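Local coordinates for CRISPR-associated protein, Cse2 family (Meiothermus ruber, PDB 3WA8) that probably binds G-rich crRNA sequence and stabilises the R-loop as the CasB (Cse2) subunit of a type I-E CRISPR interference complex, at residues Gly47-Gly50 with Arg51-Glu55; Asp58-Glu61 with Arg62-Tyr65; Leu134-Asp137 with Glu138-Pro142; Lys177-Gln180 with Gln181-Arg185. All coordinates share one frame; numbering follows the deposited sequence.

Interaction 1: Gly47-Gly50 with Arg51-Glu55; sequences GFLG and RIQDE
Three backbone hydrogen bonds join G47-G50 to R51-E55 where the helix gives way to loop. R51 N donates to F48 O at 3.1 Å. L49 O takes two donors, I52 N at 3.3 Å and Q53 N at 3.2 Å, and they reach it differently: Q53 N stands nearly in line with the carbonyl, at a C=O...N angle of 167°, whereas I52 N lies above the carbonyl plane. L49 O, on the last helical residue, thus holds the amides three and four residues on.

The side-chain packing centres on R51, which folds back over the helix end. Its bend at chi3 (-57°) carries the guanidinium over the backbone, so that G47 O faces it from one side, with R51 NH1 3.2 Å from G47 O but poorly angled for a hydrogen bond. R51 NH2 lies 3.6 Å from F48 CA, and the F48 ring and guanidinium planes are nearly perpendicular, 84° apart. The remaining contacts are carbon-to-oxygen packing: I52 CG1 rests 3.5 Å from F48 O, and L49 and Q53 run side by side, with L49 CD2 4.0 Å from Q53 OE1.

R51 NH2 also makes a weak hydrogen bond to Y17 OH on helix 10-21, where F48 meets the rings of F14 and Y17. F48, L49 and I52 all pack on Y65, placing this turn between helix 10-21 and helix 59-72.

Interaction 2: Asp58-Glu61 with Arg62-Tyr65; sequences DRWE and RICY. With HG (mercury (II) ion), chain C.
W60 and C64 form a sulfur-aromatic contact one turn apart in the first turns of helix 59-72, a partly buried part of this all-helical fold. C64 SG lies 3.4 Å from the centroid of the five-membered ring of W60 and 19° off the ring normal, which puts it over the face. The torsions account for this: W60 CG is anti to the backbone N (chi1 -167°), while C64 SG is anti to the carbonyl carbon (chi1 -61°), and the two side chains meet on one side of the helix. The sulfur also binds the mercury ion, with a C64 SG-mercury distance of 2.8 Å; the metal in turn lies 3.2 Å from W60 CH2, near the six-membered part of the indole.

A second pair one turn apart, E61 and Y65, lies side by side, with E61 CG 3.6 Å from Y65 CE1. The carboxylate and phenol planes are almost perpendicular, and E61 O sits at the edge of the Y65 ring, near its plane.

Backbone bonds support both pairs: C64 N to W60 O is 2.7 Å, and Y65 N to E61 O is 2.9 Å. W60 NE1 donates to L169 O, and C64 packs on L166 and L169, which joins this face to helix 162-170. R62 forms a salt bridge with E46.

At the helix start, D58 OD2 accepts a weak bond from E61 N at 3.4 Å, the N-cap interaction of an alpha helix that the i to i+4 backbone bonds then continue.

Interaction 3: Leu134-Asp137 with Glu138-Pro142; sequences LDAD and EEQLP
The D137 carboxylate and the Q140 side-chain amide stack with their planes 19° apart, although the two side chains cross at about a right angle. Beside them, the E139 carboxylate is turned 47° from that of D137, and E139 OE1 comes within 3.4 Å of D137 OD2, a close pair of like charges.

D137 carries the polar contact. Its CG stands between the backbone N and the carbonyl carbon (chi1 60°), which lets OD1 reach forward to accept from Q140 N, three residues on, at 2.8 Å. The main-chain oxygen of the same residue, D137 O, accepts from L141 N at 2.9 Å. Side chain and backbone of D137 therefore hold two consecutive amides at the entry to the helix that runs on to 154.

A136 supplies the apolar part, A136 CB lying 3.8 Å from Q140 CB and 4.1 Å from L141 CB. A136 O accepts from W172 NE1, and L141 packs against W172 and W60, so the turn between helix 124-135 and helix 141-154 is covered by a loop and by helix 59-72.

Chemically, an acidic group receiving a main-chain amide near a helix start would probably be stabilised in its charged form, while the neighbouring E139 carboxylate should work against this and may raise the proton affinity of one of the two acids.

Interaction 4: Lys177-Gln180 with Gln181-Arg185; sequences KPVQ and QKWAR
V179 meets W183 one turn later in the helix, and the indole can be followed outward from its attachment. W183 CB lies 3.5 Å from V179 O, and CG and CD1 pass close to the same oxygen, CD1 at 3.3 Å. Farther out the partner becomes the valine methyl: W183 NE1 is 3.6 Å from V179 CG1, and W183 CE2 is 3.8 Å from V179 CG1. This methyl stands over one face of the five-membered ring, 21° off its normal, which identifies a CH-pi contact. V179 chi1 of 179° sets CG1 anti to the backbone N and brings it alongside the tryptophan, both side chains pointing the same way. At the polar edge, W183 NE1 donates to D168 OD2, which, with the packing on the ring, would limit rotation of the indole.

The setting is the first turns of the long helix 178-197, the last helix of this all-helical Cse2-family chain, with K177 at the N-cap position. Main-chain bonds run from i to i+4: Q181 N to K177 O, K182 N to P178 O at 2.7 Å, W183 N to V179 O at 2.7 Å and A184 N to Q180 O.

Other side chains lean back on the preceding turn. Q181 CG lies 3.3 Å from K177 O, and its NE2 donates to R176 O. K182 CB rests 3.2 Å from P178 O, while its NZ forms a salt bridge with D168, the residue that also holds W183. The W183 ring further meets W172 edge-to-face, and Q180 NE2 donates to W172 O.

How the interactions relate
From the N terminus the four contacts follow in series, each within one continuous stretch, so none nests in or crosses another. Interaction 1 ends helix 43-49, and interaction 2 opens helix 59-72 a few residues later; the two touch, L49 CD2 lying 3.5 Å from Y65 CG. Interaction 3 turns the chain from helix 124-135 into helix 141-154 and meets interaction 2 through W60 CH2, 3.9 Å from L141 CD2. Interaction 4 starts helix 178-197 and packs on interaction 3, where L134 CD1 is 3.9 Å from A184 CB. Contact thus passes 1-2-3-4, while interactions 1 and 4 stay about 17 Å apart at their nearest atoms.

Interaction 1: Gly47-Gly50 with Arg51-Glu55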
# COMPACT_ATOMS: atom_id res chain seq x y z
N GLY A 47 13.52 9.43 12.00
CA GLY A 47 14.62 8.63 12.44
C GLY A 47 14.98 7.59 11.40
O GLY A 47 16.16 7.42 11.05
N PHE A 48 13.96 6.90 10.89
CA PHE A 48 14.22 5.79 9.98
C PHE A 48 14.74 6.34 8.67
O PHE A 48 15.74 5.84 8.15
CB PHE A 48 12.97 4.95 9.80
CG PHE A 48 13.20 3.67 9.07
CD1 PHE A 48 13.45 2.49 9.76
CD2 PHE A 48 13.17 3.64 7.68
CE1 PHE A 48 13.67 1.30 9.09
CE2 PHE A 48 13.40 2.43 6.99
CZ PHE A 48 13.65 1.26 7.70
N LEU A 49 14.09 7.39 8.16
CA LEU A 49 14.54 8.02 6.91
C LEU A 49 15.92 8.63 7.05
O LEU A 49 16.69 8.63 6.10
CB LEU A 49 13.56 9.09 6.43
CG LEU A 49 12.10 8.72 6.17
CD1 LEU A 49 11.26 9.96 6.10
CD2 LEU A 49 12.01 7.95 4.88
N GLY A 50 16.21 9.16 8.23
CA GLY A 50 17.49 9.80 8.48
C GLY A 50 18.64 8.81 8.60
O GLY A 50 19.79 9.21 8.74
N ARG A 51 18.33 7.53 8.53
CA ARG A 51 19.35 6.51 8.63
C ARG A 51 19.68 5.86 7.28
O ARG A 51 20.43 4.89 7.21
CB ARG A 51 19.00 5.47 9.70
CG ARG A 51 19.37 5.93 11.13
CD ARG A 51 19.19 4.82 12.18
NE ARG A 51 17.83 4.28 12.19
CZ ARG A 51 16.82 4.78 12.91
NH1 ARG A 51 17.00 5.84 13.70
NH2 ARG A 51 15.62 4.22 12.85
N ILE A 52 19.16 6.44 6.20
CA ILE A 52 19.45 5.95 4.85
C ILE A 52 19.64 7.07 3.82
O ILE A 52 20.70 7.15 3.20
CB ILE A 52 18.38 4.94 4.32
CG1 ILE A 52 16.99 5.24 4.90
CG2 ILE A 52 18.81 3.49 4.61
CD1 ILE A 52 15.85 4.80 4.03
N GLN A 53 18.62 7.91 3.68
CA GLN A 53 18.45 8.95 2.62
C GLN A 53 19.71 9.66 2.04
O GLN A 53 19.80 9.86 0.82
CB GLN A 53 17.41 9.99 3.08
CG GLN A 53 16.78 10.78 1.94
CD GLN A 53 15.25 10.69 1.93
OE1 GLN A 53 14.66 9.72 2.43
NE2 GLN A 53 14.60 11.69 1.33
N ASP A 54 20.64 10.05 2.91
CA ASP A 54 21.95 10.59 2.51
C ASP A 54 21.96 11.81 1.57
O ASP A 54 22.15 12.94 2.03
CB ASP A 54 22.84 9.48 1.93
CG ASP A 54 23.73 8.86 2.97
OD1 ASP A 54 23.20 8.13 3.84
OD2 ASP A 54 24.96 9.10 2.92
N GLU A 55 21.79 11.55 0.27
CA GLU A 55 21.79 12.60 -0.76
C GLU A 55 20.66 12.39 -1.77
O GLU A 55 20.74 12.83 -2.93
CB GLU A 55 23.14 12.67 -1.48
CG GLU A 55 24.30 12.99 -0.58
CD GLU A 55 25.42 11.99 -0.74
OE1 GLU A 55 25.13 10.82 -1.09
OE2 GLU A 55 26.59 12.36 -0.50

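Interaction 2: Asp58-Glu61 with Arg62-Tyr65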
# COMPACT_ATOMS: atom_id res chain seq x y z
N ASP A 58 14.78 13.00 -1.93
CA ASP A 58 13.77 12.37 -2.72
C ASP A 58 12.45 12.64 -2.02
O ASP A 58 12.03 11.93 -1.09
CB ASP A 58 14.04 10.89 -2.95
CG ASP A 58 13.59 10.46 -4.32
OD1 ASP A 58 14.27 10.80 -5.31
OD2 ASP A 58 12.54 9.80 -4.43
N ARG A 59 11.83 13.71 -2.48
CA ARG A 59 10.59 14.17 -1.92
C ARG A 59 9.56 13.05 -2.06
O ARG A 59 8.68 12.90 -1.21
CB ARG A 59 10.17 15.49 -2.58
CG ARG A 59 11.22 16.60 -2.36
CD ARG A 59 10.62 17.99 -2.12
NE ARG A 59 11.07 18.94 -3.13
CZ ARG A 59 10.54 19.05 -4.36
NH1 ARG A 59 9.52 18.27 -4.72
NH2 ARG A 59 11.01 19.93 -5.22
N TRP A 60 9.74 12.24 -3.10
CA TRP A 60 8.89 11.07 -3.32
C TRP A 60 9.01 10.05 -2.20
O TRP A 60 8.01 9.64 -1.61
CB TRP A 60 9.22 10.42 -4.66
CG TRP A 60 8.22 9.42 -5.08
CD1 TRP A 60 8.46 8.14 -5.50
CD2 TRP A 60 6.80 9.59 -5.13
NE1 TRP A 60 7.28 7.51 -5.80
CE2 TRP A 60 6.24 8.37 -5.59
CE3 TRP A 60 5.94 10.65 -4.82
CZ2 TRP A 60 4.88 8.20 -5.77
CZ3 TRP A 60 4.58 10.48 -4.98
CH2 TRP A 60 4.06 9.26 -5.47
N GLU A 61 10.24 9.65 -1.91
CA GLU A 61 10.48 8.68 -0.87
C GLU A 61 9.74 9.12 0.38
O GLU A 61 8.93 8.37 0.91
CB GLU A 61 11.98 8.54 -0.61
CG GLU A 61 12.31 7.42 0.35
CD GLU A 61 13.73 6.84 0.16
OE1 GLU A 61 14.73 7.51 0.56
OE2 GLU A 61 13.83 5.69 -0.37
N ARG A 62 9.98 10.36 0.81
CA ARG A 62 9.37 10.87 2.03
C ARG A 62 7.83 10.81 1.96
O ARG A 62 7.17 10.38 2.93
CB ARG A 62 9.94 12.26 2.36
CG ARG A 62 8.98 13.31 2.93
CD ARG A 62 9.72 14.63 3.27
NE ARG A 62 10.61 14.41 4.40
CZ ARG A 62 10.31 14.65 5.67
NH1 ARG A 62 9.15 15.19 6.01
NH2 ARG A 62 11.21 14.37 6.61
N ILE A 63 7.27 11.19 0.82
CA ILE A 63 5.84 11.07 0.68
C ILE A 63 5.43 9.58 0.81
O ILE A 63 4.49 9.25 1.54
CB ILE A 63 5.36 11.69 -0.62
CG1 ILE A 63 5.46 13.20 -0.52
CG2 ILE A 63 3.91 11.33 -0.92
CD1 ILE A 63 5.62 13.90 -1.88
N CYS A 64 6.14 8.68 0.16
CA CYS A 64 5.70 7.31 0.15
C CYS A 64 5.74 6.71 1.55
O CYS A 64 4.70 6.25 2.06
CB CYS A 64 6.46 6.51 -0.91
SG CYS A 64 6.18 7.17 -2.64
N TYR A 65 6.90 6.79 2.22
CA TYR A 65 7.02 6.35 3.62
C TYR A 65 5.92 6.86 4.53
O TYR A 65 5.27 6.09 5.24
CB TYR A 65 8.36 6.75 4.22
CG TYR A 65 9.44 5.75 3.93
CD1 TYR A 65 10.04 5.72 2.68
CD2 TYR A 65 9.83 4.81 4.87
CE1 TYR A 65 10.99 4.81 2.38
CE2 TYR A 65 10.83 3.85 4.58
CZ TYR A 65 11.39 3.87 3.32
OH TYR A 65 12.39 2.98 2.94
HG HG C . 3.47 7.71 -2.72

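Interaction 3: Leu134-Asp137 with Glu138-Pro142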
# COMPACT_ATOMS: atom_id res chain seq x y z
N LEU A 134 -4.46 3.27 -11.54
CA LEU A 134 -3.27 3.01 -12.34
C LEU A 134 -2.85 4.20 -13.21
O LEU A 134 -1.71 4.24 -13.69
CB LEU A 134 -3.44 1.76 -13.20
CG LEU A 134 -3.74 0.42 -12.54
CD1 LEU A 134 -3.85 -0.67 -13.59
CD2 LEU A 134 -2.65 0.09 -11.56
N ASP A 135 -3.76 5.16 -13.42
CA ASP A 135 -3.46 6.35 -14.23
C ASP A 135 -2.82 7.49 -13.43
O ASP A 135 -2.26 8.42 -14.01
CB ASP A 135 -4.73 6.90 -14.87
CG ASP A 135 -5.07 6.23 -16.16
OD1 ASP A 135 -4.23 6.26 -17.08
OD2 ASP A 135 -6.20 5.69 -16.26
N ALA A 136 -2.95 7.43 -12.11
CA ALA A 136 -2.56 8.53 -11.26
C ALA A 136 -1.14 8.96 -11.55
O ALA A 136 -0.29 8.13 -11.83
CB ALA A 136 -2.69 8.12 -9.82
N ASP A 137 -0.89 10.26 -11.50
CA ASP A 137 0.46 10.78 -11.40
C ASP A 137 0.81 10.99 -9.92
O ASP A 137 -0.02 10.78 -9.02
CB ASP A 137 0.61 12.07 -12.20
CG ASP A 137 -0.33 13.18 -11.73
OD1 ASP A 137 -0.79 13.14 -10.56
OD2 ASP A 137 -0.59 14.12 -12.55
N GLU A 138 2.05 11.39 -9.67
CA GLU A 138 2.53 11.62 -8.33
C GLU A 138 1.54 12.42 -7.48
O GLU A 138 1.31 12.10 -6.32
CB GLU A 138 3.87 12.37 -8.38
CG GLU A 138 5.08 11.48 -8.65
CD GLU A 138 6.27 12.27 -9.19
OE1 GLU A 138 7.09 12.73 -8.36
OE2 GLU A 138 6.40 12.41 -10.43
N GLU A 139 0.96 13.47 -8.06
CA GLU A 139 0.06 14.32 -7.27
C GLU A 139 -1.28 13.65 -6.97
O GLU A 139 -1.84 13.83 -5.88
CB GLU A 139 -0.14 15.66 -7.95
CG GLU A 139 1.15 16.31 -8.39
CD GLU A 139 0.95 17.23 -9.60
OE1 GLU A 139 0.69 16.73 -10.74
OE2 GLU A 139 1.05 18.47 -9.41
N GLN A 140 -1.79 12.88 -7.92
CA GLN A 140 -3.06 12.23 -7.78
C GLN A 140 -2.99 11.02 -6.89
O GLN A 140 -3.98 10.64 -6.26
CB GLN A 140 -3.56 11.80 -9.13
CG GLN A 140 -4.15 12.95 -9.87
CD GLN A 140 -4.04 12.83 -11.36
OE1 GLN A 140 -4.45 13.74 -12.06
NE2 GLN A 140 -3.48 11.74 -11.87
N LEU A 141 -1.81 10.40 -6.83
CA LEU A 141 -1.71 9.09 -6.24
C LEU A 141 -2.08 9.04 -4.75
O LEU A 141 -2.89 8.21 -4.34
CB LEU A 141 -0.35 8.49 -6.50
CG LEU A 141 -0.09 7.11 -5.88
CD1 LEU A 141 -1.14 6.08 -6.26
CD2 LEU A 141 1.30 6.66 -6.31
N PRO A 142 -1.50 9.93 -3.93
CA PRO A 142 -1.78 9.71 -2.52
C PRO A 142 -3.28 9.71 -2.28
O PRO A 142 -3.79 8.91 -1.52
CB PRO A 142 -1.11 10.91 -1.84
CG PRO A 142 -0.04 11.30 -2.77
CD PRO A 142 -0.63 11.11 -4.13

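Interaction 4: Lys177-Gln180 with Gln181-Arg185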
# COMPACT_ATOMS: atom_id res chain seq x y z
N LYS A 177 6.84 2.12 -16.77
CA LYS A 177 5.72 1.93 -15.87
C LYS A 177 5.50 0.49 -15.38
O LYS A 177 4.35 0.04 -15.37
CB LYS A 177 4.44 2.50 -16.50
CG LYS A 177 4.14 3.90 -16.07
CD LYS A 177 3.32 4.71 -17.08
CE LYS A 177 2.55 5.89 -16.37
NZ LYS A 177 1.73 6.69 -17.33
N PRO A 178 6.56 -0.20 -14.88
CA PRO A 178 6.50 -1.59 -14.37
C PRO A 178 5.54 -1.84 -13.18
O PRO A 178 4.83 -2.82 -13.18
CB PRO A 178 7.94 -1.86 -13.93
CG PRO A 178 8.53 -0.49 -13.67
CD PRO A 178 7.92 0.36 -14.73
N VAL A 179 5.51 -0.98 -12.18
CA VAL A 179 4.58 -1.23 -11.09
C VAL A 179 3.13 -1.33 -11.61
O VAL A 179 2.37 -2.24 -11.25
CB VAL A 179 4.64 -0.14 -9.99
CG1 VAL A 179 3.62 -0.42 -8.88
CG2 VAL A 179 6.05 -0.03 -9.45
N GLN A 180 2.77 -0.37 -12.46
CA GLN A 180 1.41 -0.27 -12.93
C GLN A 180 1.15 -1.47 -13.81
O GLN A 180 0.09 -2.10 -13.69
CB GLN A 180 1.19 1.04 -13.66
CG GLN A 180 1.32 2.28 -12.75
CD GLN A 180 2.72 2.89 -12.73
OE1 GLN A 180 3.73 2.26 -13.08
NE2 GLN A 180 2.77 4.15 -12.30
N GLN A 181 2.11 -1.82 -14.65
CA GLN A 181 2.01 -3.06 -15.40
C GLN A 181 1.76 -4.21 -14.43
O GLN A 181 0.88 -5.05 -14.66
CB GLN A 181 3.30 -3.38 -16.14
CG GLN A 181 3.57 -2.53 -17.30
CD GLN A 181 4.81 -2.94 -18.01
OE1 GLN A 181 4.95 -4.08 -18.45
NE2 GLN A 181 5.73 -2.02 -18.15
N LYS A 182 2.55 -4.24 -13.34
CA LYS A 182 2.60 -5.39 -12.46
C LYS A 182 1.27 -5.53 -11.78
O LYS A 182 0.70 -6.62 -11.73
CB LYS A 182 3.69 -5.21 -11.41
CG LYS A 182 4.10 -6.48 -10.66
CD LYS A 182 4.57 -6.18 -9.25
CE LYS A 182 5.88 -5.36 -9.19
NZ LYS A 182 6.08 -4.74 -7.84
N TRP A 183 0.76 -4.41 -11.28
CA TRP A 183 -0.53 -4.41 -10.63
C TRP A 183 -1.60 -4.89 -11.57
O TRP A 183 -2.38 -5.76 -11.21
CB TRP A 183 -0.84 -3.02 -10.13
CG TRP A 183 -0.10 -2.69 -8.89
CD1 TRP A 183 1.01 -3.32 -8.41
CD2 TRP A 183 -0.38 -1.63 -7.99
NE1 TRP A 183 1.44 -2.72 -7.25
CE2 TRP A 183 0.61 -1.67 -6.97
CE3 TRP A 183 -1.35 -0.62 -7.95
CZ2 TRP A 183 0.65 -0.77 -5.92
CZ3 TRP A 183 -1.32 0.29 -6.89
CH2 TRP A 183 -0.32 0.20 -5.89
N ALA A 184 -1.63 -4.36 -12.79
CA ALA A 184 -2.68 -4.70 -13.72
C ALA A 184 -2.72 -6.21 -13.95
O ALA A 184 -3.80 -6.83 -14.02
CB ALA A 184 -2.47 -3.97 -15.03
N ARG A 185 -1.53 -6.80 -14.05
CA ARG A 185 -1.44 -8.21 -14.37
C ARG A 185 -1.91 -8.99 -13.19
O ARG A 185 -2.55 -10.01 -13.37
CB ARG A 185 -0.03 -8.62 -14.77
CG ARG A 185 0.49 -7.87 -15.95
CD ARG A 185 1.81 -8.38 -16.40
NE ARG A 185 2.26 -7.50 -17.44
CZ ARG A 185 3.10 -7.83 -18.41
NH1 ARG A 185 3.61 -9.05 -18.46
NH2 ARG A 185 3.42 -6.92 -19.33